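PDB 4H3D: 3-dehydroquinate dehydratase from Clostridium difficile, which catalyses the cis-dehydration of 3-dehydroquinate to 3-dehydroshikimate, the third step of the chorismate pathway, through an imine intermediate. Local coordinates for residues Ile144-Phe149 / Val159-Arg164; Val88-Glu93 / Asp118-Met123. All blocks are in the same frame, centred on the assembly; numbering follows the deposited sequence. Where two conformers were deposited one is given.

In the fold
Both contacts are built on neighbouring strands of the TIM barrel: 141-148 in contact 1, 116-120 in contact 2. The two strands run parallel. The contact centres lie 12 Å apart. Contact 1 ties strand 141-148 to helix 155-167 on the outside of the barrel. Contact 2 sets the loop after strand 81-84 against strand 116-120 and the turn beyond it. They meet at the active site: H147 ND1 of contact 1 is 2.5 Å from E90 OE1 of contact 2, a probable hydrogen bond. A second probable one, S145 OG to D118 OD1 at 2.8 Å, links the two strands. H147 NE2 is hydrogen-bonded to the bound ligand SHL, and E90 stands behind H147 as a second-shell residue.

Contact 1: Ile144-Phe149 / Val159-Arg164; sequences ISNHDF and VSRLCR. With SHL (5-hydroxy-6-methyl-4-oxo-4H-pyran-2-carboxylic acid), chain I; ACT (acetate ion), chain J.
N146 and R161 carry this contact through one direct hydrogen bond. R161 NH1 gives it to N146 OD1 at 2.8 Å, with an N-H...O angle of 144°. The donor lies in the carbonyl plane of the amide. N146 OD1 sits at the edge of the guanidinium, somewhat out of the guanidinium plane. The amide and guanidinium planes are turned 73° apart, so the two groups do not stack. The arginine chain is extended from CG to NE, which carries the guanidinium from the helix across to the strand. Its CD also passes 3.3 Å from N146 OD1, so the amide oxygen meets both the alkyl chain and the NH1 end.

A water bridge adds a second link. Water 1 accepts from R161 NH2 at 2.8 Å and donates to D148 OD2 at 2.6 Å. It lies in the guanidinium plane, at the edge. D148 OD2 also forms a salt bridge with K151.

The N146 side chain also touches I175 of strand 172-177 and M165 of helix 155-167.

Two bound groups meet the other parts of the strand segment. The CB of H147 is directed away from the helix. Its NE2 is hydrogen-bonded to SHL OAC at 2.5 Å, and either atom could be the donor. H147 is the experimentally established proton donor/acceptor. F149 N gives a nearly straight bond, 173°, to O of an acetate, probably from the crystallisation liquor.

Successive strand residues thus serve two sides: N146 faces the helix layer, H147 the catalytic centre. This is the beta-alpha-beta unit 141-148, 155-167, 172-177 of a type I dehydroquinase TIM barrel; the second strand of the unit, 172-177, carries the Schiff-base lysine K174.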
ATOM      1  N   ILE B 144       2.176 -19.774 -15.021  1.00 21.27           N
ATOM      2  CA  ILE B 144       1.490 -20.936 -14.457  1.00 20.53           C
ATOM      3  C   ILE B 144       0.825 -20.364 -13.214  1.00 20.13           C
ATOM      4  O   ILE B 144       1.482 -19.765 -12.381  1.00 21.19           O
ATOM      5  CB  ILE B 144       2.420 -22.098 -14.127  1.00 21.19           C
ATOM      6  CG1 ILE B 144       3.099 -22.601 -15.402  1.00 22.95           C
ATOM      7  CG2 ILE B 144       1.633 -23.221 -13.418  1.00 21.71           C
ATOM      8  CD1 ILE B 144       4.044 -23.832 -15.214  1.00 20.21           C
ATOM      9  N   SER B 145      -0.481 -20.499 -13.115  1.00 20.05           N
ATOM     10  CA  SER B 145      -1.206 -19.885 -12.021  1.00 19.49           C
ATOM     11  C   SER B 145      -1.899 -20.862 -11.094  1.00 18.84           C
ATOM     12  O   SER B 145      -2.195 -22.003 -11.461  1.00 18.92           O
ATOM     13  CB  SER B 145      -2.256 -18.911 -12.583  1.00 21.17           C
ATOM     14  OG  SER B 145      -3.263 -19.603 -13.308  1.00 22.43           O
ATOM     15  N   ASN B 146      -2.158 -20.387  -9.884  1.00 18.80           N
ATOM     16  CA  ASN B 146      -2.908 -21.135  -8.870  1.00 19.67           C
ATOM     17  C   ASN B 146      -3.701 -20.149  -8.025  1.00 18.96           C
ATOM     18  O   ASN B 146      -3.221 -19.042  -7.713  1.00 19.19           O
ATOM     19  CB  ASN B 146      -1.964 -21.961  -8.009  1.00 20.17           C
ATOM     20  CG  ASN B 146      -2.684 -22.773  -6.935  1.00 22.38           C
ATOM     21  OD1 ASN B 146      -2.419 -22.596  -5.746  1.00 25.07           O
ATOM     22  ND2 ASN B 146      -3.602 -23.634  -7.342  1.00 22.55           N
ATOM     23  N   HIS B 147      -4.912 -20.543  -7.654  1.00 20.98           N
ATOM     24  CA  HIS B 147      -5.800 -19.700  -6.860  1.00 21.00           C
ATOM     25  C   HIS B 147      -6.407 -20.432  -5.675  1.00 22.46           C
ATOM     26  O   HIS B 147      -6.652 -21.645  -5.732  1.00 23.10           O
ATOM     27  CB  HIS B 147      -6.958 -19.234  -7.723  1.00 23.60           C
ATOM     28  CG  HIS B 147      -6.527 -18.565  -8.982  1.00 20.64           C
ATOM     29  ND1 HIS B 147      -6.096 -19.270 -10.083  1.00 22.03           N
ATOM     30  CD2 HIS B 147      -6.475 -17.257  -9.326  1.00 24.69           C
ATOM     31  CE1 HIS B 147      -5.777 -18.423 -11.045  1.00 23.55           C
ATOM     32  NE2 HIS B 147      -6.002 -17.195 -10.611  1.00 24.41           N
ATOM     33  N   ASP B 148      -6.610 -19.701  -4.587  1.00 20.28           N
ATOM     34  CA  ASP B 148      -7.352 -20.219  -3.478  1.00 22.03           C
ATOM     35  C   ASP B 148      -8.305 -19.107  -3.114  1.00 22.98           C
ATOM     36  O   ASP B 148      -7.876 -18.006  -2.707  1.00 22.62           O
ATOM     37  CB  ASP B 148      -6.461 -20.622  -2.315  1.00 22.07           C
ATOM     38  CG  ASP B 148      -7.215 -21.413  -1.249  1.00 27.76           C
ATOM     39  OD1 ASP B 148      -8.411 -21.113  -0.979  1.00 27.21           O
ATOM     40  OD2 ASP B 148      -6.604 -22.343  -0.678  1.00 32.81           O
ATOM     41  N   PHE B 149      -9.595 -19.362  -3.305  1.00 21.32           N
ATOM     42  CA  PHE B 149     -10.626 -18.360  -2.994  1.00 24.59           C
ATOM     43  C   PHE B 149     -11.179 -18.408  -1.577  1.00 25.87           C
ATOM     44  O   PHE B 149     -12.022 -17.594  -1.227  1.00 25.73           O
ATOM     45  CB  PHE B 149     -11.773 -18.460  -3.995  1.00 25.87           C
ATOM     46  CG  PHE B 149     -11.412 -17.967  -5.319  1.00 26.47           C
ATOM     47  CD1 PHE B 149     -10.835 -18.809  -6.242  1.00 28.53           C
ATOM     48  CD2 PHE B 149     -11.603 -16.629  -5.642  1.00 24.38           C
ATOM     49  CE1 PHE B 149     -10.468 -18.330  -7.493  1.00 30.73           C
ATOM     50  CE2 PHE B 149     -11.232 -16.141  -6.880  1.00 31.94           C
ATOM     51  CZ  PHE B 149     -10.661 -16.989  -7.807  1.00 31.73           C
ATOM     52  N   VAL B 159       5.323 -20.711  -0.946  1.00 25.09           N
ATOM     53  CA  VAL B 159       6.653 -20.856  -1.533  1.00 27.09           C
ATOM     54  C   VAL B 159       6.789 -22.200  -2.277  1.00 27.15           C
ATOM     55  O   VAL B 159       7.388 -22.245  -3.357  1.00 28.51           O
ATOM     56  CB  VAL B 159       7.787 -20.698  -0.477  1.00 27.83           C
ATOM     57  CG1 VAL B 159       9.145 -21.070  -1.085  1.00 30.56           C
ATOM     58  CG2 VAL B 159       7.821 -19.270   0.074  1.00 23.72           C
ATOM     59  N   SER B 160       6.210 -23.280  -1.729  1.00 27.44           N
ATOM     60  CA  SER B 160       6.309 -24.601  -2.359  1.00 28.65           C
ATOM     61  C   SER B 160       5.595 -24.628  -3.718  1.00 26.98           C
ATOM     62  O   SER B 160       6.088 -25.237  -4.674  1.00 25.77           O
ATOM     63  CB  SER B 160       5.809 -25.753  -1.423  1.00 31.83           C
ATOM     64  OG  SER B 160       4.385 -25.773  -1.273  1.00 37.93           O
ATOM     65  N   ARG B 161       4.455 -23.956  -3.813  1.00 23.70           N
ATOM     66  CA  ARG B 161       3.729 -23.904  -5.074  1.00 25.12           C
ATOM     67  C   ARG B 161       4.476 -23.066  -6.105  1.00 22.41           C
ATOM     68  O   ARG B 161       4.590 -23.454  -7.250  1.00 21.03           O
ATOM     69  CB  ARG B 161       2.320 -23.379  -4.873  1.00 24.15           C
ATOM     70  CG  ARG B 161       1.498 -24.313  -4.047  1.00 28.32           C
ATOM     71  CD  ARG B 161       0.059 -23.936  -4.028  1.00 28.01           C
ATOM     72  NE  ARG B 161      -0.612 -24.654  -2.970  1.00 25.85           N
ATOM     73  CZ  ARG B 161      -1.850 -24.426  -2.565  1.00 26.36           C
ATOM     74  NH1 ARG B 161      -2.593 -23.507  -3.156  1.00 25.13           N
ATOM     75  NH2 ARG B 161      -2.350 -25.137  -1.571  1.00 29.89           N
ATOM     76  N   LEU B 162       4.996 -21.922  -5.680  1.00 23.16           N
ATOM     77  CA  LEU B 162       5.758 -21.055  -6.593  1.00 23.56           C
ATOM     78  C   LEU B 162       7.019 -21.784  -7.095  1.00 23.05           C
ATOM     79  O   LEU B 162       7.374 -21.680  -8.275  1.00 22.77           O
ATOM     80  CB  LEU B 162       6.111 -19.727  -5.913  1.00 24.38           C
ATOM     81  CG  LEU B 162       4.924 -18.812  -5.577  1.00 22.70           C
ATOM     82  CD1 LEU B 162       5.361 -17.645  -4.663  1.00 23.43           C
ATOM     83  CD2 LEU B 162       4.248 -18.306  -6.864  1.00 24.37           C
ATOM     84  N   CYS B 163       7.696 -22.518  -6.201  1.00 23.85           N
ATOM     85  CA  CYS B 163       8.859 -23.323  -6.604  1.00 23.77           C
ATOM     86  C   CYS B 163       8.448 -24.414  -7.612  1.00 25.00           C
ATOM     87  O   CYS B 163       9.162 -24.670  -8.587  1.00 23.75           O
ATOM     88  CB  CYS B 163       9.545 -23.960  -5.397  1.00 25.83           C
ATOM     89  SG  CYS B 163      10.417 -22.791  -4.377  1.00 30.15           S
ATOM     90  N   ARG B 164       7.299 -25.041  -7.391  1.00 21.97           N
ATOM     91  CA  ARG B 164       6.835 -26.077  -8.316  1.00 23.37           C
ATOM     92  C   ARG B 164       6.581 -25.474  -9.720  1.00 22.11           C
ATOM     93  O   ARG B 164       6.897 -26.103 -10.770  1.00 22.45           O
ATOM     94  CB  ARG B 164       5.584 -26.780  -7.779  1.00 21.40           C
ATOM     95  CG  ARG B 164       5.085 -27.948  -8.644  1.00 25.89           C
ATOM     96  CD  ARG B 164       6.161 -29.019  -8.860  1.00 30.98           C
ATOM     97  NE  ARG B 164       5.742 -30.016  -9.837  1.00 34.76           N
ATOM     98  CZ  ARG B 164       6.571 -30.779 -10.546  1.00 38.43           C
ATOM     99  NH1 ARG B 164       6.081 -31.652 -11.418  1.00 40.37           N
ATOM    100  NH2 ARG B 164       7.892 -30.660 -10.414  1.00 40.55           N
TER
HETATM  101  OAD SHL I 302      -6.861  -9.026 -10.191  1.00 37.96           O
HETATM  102  CAH SHL I 302      -7.430 -10.027  -9.688  1.00 43.51           C
HETATM  103  OAA SHL I 302      -8.348  -9.892  -8.840  1.00 41.03           O
HETATM  104  CAK SHL I 302      -7.008 -11.347 -10.111  1.00 39.73           C
HETATM  105  OAG SHL I 302      -5.951 -11.444 -11.077  1.00 36.68           O
HETATM  106  CAF SHL I 302      -5.661 -12.701 -11.646  1.00 38.55           C
HETATM  107  CAL SHL I 302      -4.756 -12.763 -12.654  1.00 38.12           C
HETATM  108  CAJ SHL I 302      -6.382 -13.759 -11.216  1.00 40.48           C
HETATM  109  OAC SHL I 302      -6.158 -14.958 -11.746  1.00 37.58           O
HETATM  110  CAI SHL I 302      -7.334 -13.628 -10.244  1.00 39.11           C
HETATM  111  CAE SHL I 302      -7.641 -12.446  -9.695  1.00 38.84           C
HETATM  112  OAB SHL I 302      -7.993 -14.695  -9.819  1.00 38.37           O
HETATM  113  C   ACT J 303     -11.461 -22.598  -3.760  1.00 39.75           C
HETATM  114  O   ACT J 303     -10.552 -21.839  -4.207  1.00 36.54           O
HETATM  115  OXT ACT J 303     -11.221 -23.151  -2.663  1.00 41.60           O
HETATM  116  CH3 ACT J 303     -12.763 -22.825  -4.473  1.00 37.39           C
HETATM  117  O   HOH W   1      -4.859 -24.007  -1.653  1.00 24.61           O

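Contact 2: Val88-Glu93 / Asp118-Met123; sequences VVEGGE and DVELFM
E120 and F122 meet the side chain of E90, which reaches over from the loop. Strand 116-120 first supplies D118, whose OD2 forms a salt bridge with R86, a binding residue for 3-dehydroquinate.

E120 ends the strand. Its side chain and that of E90 run past each other in opposite directions, with the carboxylate planes stacked only 19° apart. E90 OE2 and E120 OE1 are 4.2 Å from each other, and water 3 stands between them. It donates to E90 OE2 at 2.8 Å and to E120 OE1 at 2.6 Å. The other oxygen, E120 OE2, is held by R86 NH1 and the backbone N of S87. The positive R86 probably eases the repulsion between the two carboxylates. This is the C-terminal rim of the TIM barrel, where the loops after the strands shape the active site.

L121 begins a short 3-10 turn, and M123 N closes it on E120 O.

F122 then brings its CB to 3.3 Å from E90 OE2. The phenyl ring turns 74° from the carboxylate plane. With CG roughly anti to the backbone N (chi1 -151°), it is CB, not the ring, that comes nearest the oxygen. F122 N gives a bond to water 2 at 3.0 Å. This water also approaches E90 OE2, at a doubtfully short distance. The other oxygen, E90 OE1, is hydrogen-bonded to H147 ND1, which probably helps to orient the catalytic ring.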
ATOM      1  N   VAL B  88     -13.492 -22.892 -14.457  1.00 29.58           N
ATOM      2  CA  VAL B  88     -14.548 -22.741 -13.463  1.00 30.11           C
ATOM      3  C   VAL B  88     -14.051 -22.987 -12.049  1.00 31.50           C
ATOM      4  O   VAL B  88     -14.397 -22.246 -11.134  1.00 31.60           O
ATOM      5  CB  VAL B  88     -15.738 -23.679 -13.770  1.00 31.11           C
ATOM      6  CG1 VAL B  88     -16.735 -23.710 -12.601  1.00 32.50           C
ATOM      7  CG2 VAL B  88     -16.428 -23.257 -15.078  1.00 29.12           C
ATOM      8  N   VAL B  89     -13.203 -23.994 -11.869  1.00 30.87           N
ATOM      9  CA  VAL B  89     -12.731 -24.326 -10.529  1.00 32.28           C
ATOM     10  C   VAL B  89     -11.878 -23.212  -9.935  1.00 30.68           C
ATOM     11  O   VAL B  89     -11.745 -23.122  -8.726  1.00 31.27           O
ATOM     12  CB  VAL B  89     -11.950 -25.666 -10.491  1.00 33.87           C
ATOM     13  CG1 VAL B  89     -12.765 -26.757 -11.148  1.00 38.31           C
ATOM     14  CG2 VAL B  89     -10.599 -25.531 -11.158  1.00 32.94           C
ATOM     15  N   GLU B  90     -11.310 -22.352 -10.783  1.00 28.23           N
ATOM     16  CA  GLU B  90     -10.497 -21.252 -10.293  1.00 26.88           C
ATOM     17  C   GLU B  90     -11.119 -19.864 -10.573  1.00 26.61           C
ATOM     18  O   GLU B  90     -10.414 -18.886 -10.716  1.00 23.62           O
ATOM     19  CB  GLU B  90      -9.044 -21.401 -10.803  1.00 27.66           C
ATOM     20  CG  GLU B  90      -8.433 -22.706 -10.253  1.00 29.46           C
ATOM     21  CD  GLU B  90      -6.934 -22.810 -10.367  1.00 30.17           C
ATOM     22  OE1 GLU B  90      -6.222 -21.791 -10.194  1.00 28.40           O
ATOM     23  OE2 GLU B  90      -6.461 -23.944 -10.600  1.00 31.39           O
ATOM     24  N   GLY B  91     -12.452 -19.817 -10.637  1.00 27.27           N
ATOM     25  CA  GLY B  91     -13.193 -18.568 -10.769  1.00 30.21           C
ATOM     26  C   GLY B  91     -13.773 -18.230 -12.129  1.00 32.07           C
ATOM     27  O   GLY B  91     -14.426 -17.184 -12.285  1.00 33.72           O
ATOM     28  N   GLY B  92     -13.580 -19.120 -13.098  1.00 31.97           N
ATOM     29  CA  GLY B  92     -14.000 -18.885 -14.472  1.00 31.87           C
ATOM     30  C   GLY B  92     -15.471 -18.986 -14.785  1.00 33.56           C
ATOM     31  O   GLY B  92     -16.265 -19.414 -13.971  1.00 32.66           O
ATOM     32  N   GLU B  93     -15.794 -18.660 -16.032  1.00 34.89           N
ATOM     33  CA  GLU B  93     -17.178 -18.563 -16.508  1.00 36.74           C
ATOM     34  C   GLU B  93     -17.734 -19.721 -17.333  1.00 36.13           C
ATOM     35  O   GLU B  93     -18.932 -19.812 -17.503  1.00 39.28           O
ATOM     36  CB  GLU B  93     -17.262 -17.321 -17.410  1.00 35.81           C
ATOM     37  CG  GLU B  93     -16.843 -16.043 -16.720  1.00 38.87           C
ATOM     38  CD  GLU B  93     -17.864 -15.586 -15.699  1.00 42.06           C
ATOM     39  OE1 GLU B  93     -19.081 -15.682 -16.002  1.00 42.67           O
ATOM     40  OE2 GLU B  93     -17.453 -15.119 -14.604  1.00 38.10           O
ATOM     41  N   ASP B 118      -1.721 -18.022 -19.860  1.00 19.71           N
ATOM     42  CA  ASP B 118      -1.835 -18.404 -18.448  1.00 23.38           C
ATOM     43  C   ASP B 118      -2.367 -19.832 -18.386  1.00 23.55           C
ATOM     44  O   ASP B 118      -3.459 -20.114 -18.895  1.00 27.72           O
ATOM     45  CB  ASP B 118      -2.741 -17.406 -17.691  1.00 25.07           C
ATOM     46  CG  ASP B 118      -3.035 -17.820 -16.228  1.00 27.77           C
ATOM     47  OD1 ASP B 118      -3.407 -18.987 -16.000  1.00 24.21           O
ATOM     48  OD2 ASP B 118      -2.975 -16.948 -15.322  1.00 27.02           O
ATOM     49  N   VAL B 119      -1.569 -20.737 -17.813  1.00 22.43           N
ATOM     50  CA  VAL B 119      -1.985 -22.121 -17.647  1.00 22.86           C
ATOM     51  C   VAL B 119      -2.058 -22.447 -16.138  1.00 21.87           C
ATOM     52  O   VAL B 119      -1.205 -22.051 -15.368  1.00 21.85           O
ATOM     53  CB  VAL B 119      -1.059 -23.110 -18.415  1.00 23.33           C
ATOM     54  CG1 VAL B 119      -0.938 -22.685 -19.891  1.00 29.41           C
ATOM     55  CG2 VAL B 119       0.280 -23.182 -17.807  1.00 26.57           C
ATOM     56  N   GLU B 120      -3.085 -23.177 -15.740  1.00 21.29           N
ATOM     57  CA  GLU B 120      -3.320 -23.479 -14.332  1.00 20.30           C
ATOM     58  C   GLU B 120      -2.554 -24.702 -13.820  1.00 20.74           C
ATOM     59  O   GLU B 120      -2.648 -25.781 -14.405  1.00 20.76           O
ATOM     60  CB  GLU B 120      -4.823 -23.672 -14.129  1.00 20.87           C
ATOM     61  CG  GLU B 120      -5.582 -22.408 -14.303  1.00 24.18           C
ATOM     62  CD  GLU B 120      -7.056 -22.624 -14.594  1.00 31.71           C
ATOM     63  OE1 GLU B 120      -7.492 -23.796 -14.668  1.00 33.75           O
ATOM     64  OE2 GLU B 120      -7.767 -21.616 -14.761  1.00 24.55           O
ATOM     65  N   LEU B 121      -1.817 -24.520 -12.715  1.00 20.17           N
ATOM     66  CA  LEU B 121      -1.072 -25.604 -12.047  1.00 19.31           C
ATOM     67  C   LEU B 121      -1.946 -26.860 -11.828  1.00 20.41           C
ATOM     68  O   LEU B 121      -1.501 -27.996 -12.007  1.00 21.74           O
ATOM     69  CB  LEU B 121      -0.573 -25.119 -10.688  1.00 21.04           C
ATOM     70  CG  LEU B 121       0.272 -26.095  -9.867  1.00 20.93           C
ATOM     71  CD1 LEU B 121       1.557 -26.462 -10.608  1.00 22.76           C
ATOM     72  CD2 LEU B 121       0.578 -25.515  -8.498  1.00 20.61           C
ATOM     73  N   PHE B 122      -3.185 -26.623 -11.448  1.00 19.33           N
ATOM     74  CA  PHE B 122      -4.119 -27.670 -11.086  1.00 19.99           C
ATOM     75  C   PHE B 122      -4.522 -28.605 -12.255  1.00 20.11           C
ATOM     76  O   PHE B 122      -5.063 -29.681 -12.028  1.00 18.91           O
ATOM     77  CB  PHE B 122      -5.363 -27.032 -10.408  1.00 20.78           C
ATOM     78  CG  PHE B 122      -6.048 -27.936  -9.419  1.00 24.56           C
ATOM     79  CD1 PHE B 122      -5.402 -28.293  -8.236  1.00 27.60           C
ATOM     80  CD2 PHE B 122      -7.339 -28.378  -9.623  1.00 25.90           C
ATOM     81  CE1 PHE B 122      -6.011 -29.099  -7.304  1.00 28.93           C
ATOM     82  CE2 PHE B 122      -7.962 -29.196  -8.694  1.00 28.58           C
ATOM     83  CZ  PHE B 122      -7.300 -29.561  -7.531  1.00 30.74           C
ATOM     84  N   MET B 123      -4.256 -28.179 -13.489  0.60 20.43           N
ATOM     85  CA  MET B 123      -4.528 -29.017 -14.665  0.60 21.57           C
ATOM     86  C   MET B 123      -3.634 -30.264 -14.684  0.60 23.09           C
ATOM     87  O   MET B 123      -3.949 -31.246 -15.348  0.60 24.07           O
ATOM     88  CB  MET B 123      -4.350 -28.207 -15.956  0.60 20.89           C
ATOM     89  CG  MET B 123      -5.392 -27.129 -16.127  0.60 21.07           C
ATOM     90  SD  MET B 123      -7.044 -27.807 -16.336  0.60 31.06           S
ATOM     91  CE  MET B 123      -6.846 -28.701 -17.868  0.60 24.56           C
TER
HETATM   92  O   HOH W   2      -4.041 -23.903 -10.493  1.00 19.01           O
HETATM   93  O   HOH W   3      -7.580 -25.467 -12.673  1.00 29.33           O